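Local coordinates for acyl-[acyl-carrier-protein]--UDP-N-acetylglucosamine O-acyltransferase (Helicobacter pylori, PDB 1J2Z) that transfers a hydroxyacyl chain from acyl carrier protein to UDP-N-acetylglucosamine, the first step in making lipid A, working as a homotrimer, at residues A[76-80]-A[94-100]. Sequence-based numbering, arbitrary orientation.
Sequences EYSEL and INPGTEG
L80 lays its branched end across the I94 side chain at about a right angle, with CD1 of L80 3.8 Å from CG2 of I94. The leucine's CG stands anti to the backbone N (chi1 -159°), which carries both methyls over to the isoleucine, while L80 CB stays behind against P96 CB at 4.1 Å. The proline ring carbon CB also presses on the E79 carbonyl, 3.3 Å from its O. That same oxygen accepts the N-H of G97 (N to O 3.3 Å). Nearer the start of 76-80, S78 OG makes a weak hydrogen bond to G97 O, doubtful because that oxygen is crowded in the model. At the open end the E76 carboxylate reaches the backbone N-H of E99, though the glutamate is poorly ordered and OE1 is crowded in the model, leaving that bond less certain. T98 turns its hydroxyl to D122, next to H121, which by similarity binds the substrate. This is packing between successive coils of the left-handed beta-helix: strand 79-82 runs between 49-52 and 104-107 in one parallel sheet, while I94 ends strand 93-94 and the chain then loops toward strand 104-107; I94 also touches L64 of strand 63-64 and V119 of strand 118-119.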
loop_
_atom_site.group_PDB
_atom_site.type_symbol
_atom_site.label_atom_id
_atom_site.label_comp_id
_atom_site.label_asym_id
_atom_site.label_seq_id
_atom_site.Cartn_x
_atom_site.Cartn_y
_atom_site.Cartn_z
ATOM N N GLU A 76 17.399 3.018 21.328
ATOM C CA GLU A 76 18.453 4.002 21.130
ATOM C C GLU A 76 17.930 5.433 21.189
ATOM O O GLU A 76 16.725 5.681 21.114
ATOM C CB GLU A 76 19.129 3.767 19.780
ATOM C CG GLU A 76 19.305 2.301 19.437
ATOM C CD GLU A 76 19.841 2.106 18.044
ATOM O OE1 GLU A 76 19.347 2.788 17.127
ATOM O OE2 GLU A 76 20.749 1.268 17.857
ATOM N N TYR A 77 18.866 6.366 21.317
ATOM C CA TYR A 77 18.578 7.790 21.386
ATOM C C TYR A 77 18.746 8.362 19.975
ATOM O O TYR A 77 19.866 8.651 19.555
ATOM C CB TYR A 77 19.577 8.477 22.328
ATOM C CG TYR A 77 20.084 7.605 23.466
ATOM C CD1 TYR A 77 20.774 6.417 23.211
ATOM C CD2 TYR A 77 19.876 7.969 24.796
ATOM C CE1 TYR A 77 21.241 5.612 24.249
ATOM C CE2 TYR A 77 20.342 7.171 25.846
ATOM C CZ TYR A 77 21.022 5.994 25.562
ATOM O OH TYR A 77 21.483 5.198 26.586
ATOM N N SER A 78 17.643 8.518 19.246
ATOM C CA SER A 78 17.700 9.050 17.885
ATOM C C SER A 78 16.663 10.141 17.661
ATOM O O SER A 78 15.785 10.345 18.493
ATOM C CB SER A 78 17.498 7.927 16.866
ATOM O OG SER A 78 18.656 7.110 16.778
ATOM N N GLU A 79 16.750 10.823 16.523
ATOM C CA GLU A 79 15.829 11.912 16.227
ATOM C C GLU A 79 15.188 11.844 14.852
ATOM O O GLU A 79 15.649 11.128 13.963
ATOM C CB GLU A 79 16.557 13.254 16.320
ATOM C CG GLU A 79 17.481 13.424 17.512
ATOM C CD GLU A 79 18.288 14.707 17.419
ATOM O OE1 GLU A 79 17.736 15.787 17.713
ATOM O OE2 GLU A 79 19.467 14.638 17.027
ATOM N N LEU A 80 14.123 12.622 14.692
ATOM C CA LEU A 80 13.416 12.747 13.422
ATOM C C LEU A 80 13.358 14.259 13.257
ATOM O O LEU A 80 12.789 14.954 14.100
ATOM C CB LEU A 80 11.996 12.186 13.514
ATOM C CG LEU A 80 11.321 11.784 12.194
ATOM C CD1 LEU A 80 9.808 11.736 12.389
ATOM C CD2 LEU A 80 11.671 12.754 11.085
ATOM N N ILE A 94 6.748 7.777 9.598
ATOM C CA ILE A 94 8.153 8.149 9.526
ATOM C C ILE A 94 8.856 7.881 10.850
ATOM O O ILE A 94 8.425 8.358 11.899
ATOM C CB ILE A 94 8.293 9.643 9.174
ATOM C CG1 ILE A 94 7.549 9.935 7.867
ATOM C CG2 ILE A 94 9.763 10.016 9.030
ATOM C CD1 ILE A 94 7.562 11.393 7.468
ATOM N N ASN A 95 9.944 7.121 10.793
ATOM C CA ASN A 95 10.700 6.779 11.990
ATOM C C ASN A 95 12.004 7.553 12.099
ATOM O O ASN A 95 12.534 8.034 11.096
ATOM C CB ASN A 95 11.024 5.283 11.988
ATOM C CG ASN A 95 9.786 4.424 11.864
ATOM O OD1 ASN A 95 8.860 4.531 12.669
ATOM N ND2 ASN A 95 9.761 3.566 10.854
ATOM N N PRO A 96 12.526 7.694 13.327
ATOM C CA PRO A 96 13.784 8.403 13.571
ATOM C C PRO A 96 14.933 7.447 13.255
ATOM O O PRO A 96 14.697 6.278 12.931
ATOM C CB PRO A 96 13.696 8.769 15.054
ATOM C CG PRO A 96 12.882 7.650 15.625
ATOM C CD PRO A 96 11.804 7.458 14.591
ATOM N N GLY A 97 16.166 7.936 13.348
ATOM C CA GLY A 97 17.317 7.108 13.025
ATOM C C GLY A 97 17.718 6.082 14.063
ATOM O O GLY A 97 16.966 5.811 14.991
ATOM N N THR A 98 18.905 5.501 13.883
ATOM C CA THR A 98 19.448 4.497 14.797
ATOM C C THR A 98 20.926 4.779 15.059
ATOM O O THR A 98 21.570 5.546 14.335
ATOM C CB THR A 98 19.357 3.064 14.214
ATOM O OG1 THR A 98 20.103 2.999 12.997
ATOM C CG2 THR A 98 17.912 2.674 13.946
ATOM N N GLU A 99 21.464 4.143 16.092
ATOM C CA GLU A 99 22.864 4.322 16.447
ATOM C C GLU A 99 23.775 3.762 15.358
ATOM O O GLU A 99 24.855 4.295 15.106
ATOM C CB GLU A 99 23.158 3.635 17.782
ATOM C CG GLU A 99 24.611 3.733 18.214
ATOM C CD GLU A 99 24.849 3.139 19.588
ATOM O OE1 GLU A 99 24.529 1.945 19.788
ATOM O OE2 GLU A 99 25.359 3.867 20.468
ATOM N N GLY A 100 23.331 2.689 14.713
ATOM C CA GLY A 100 24.120 2.081 13.656
ATOM C C GLY A 100 24.095 2.895 12.379
ATOM O O GLY A 100 24.966 2.740 11.519
#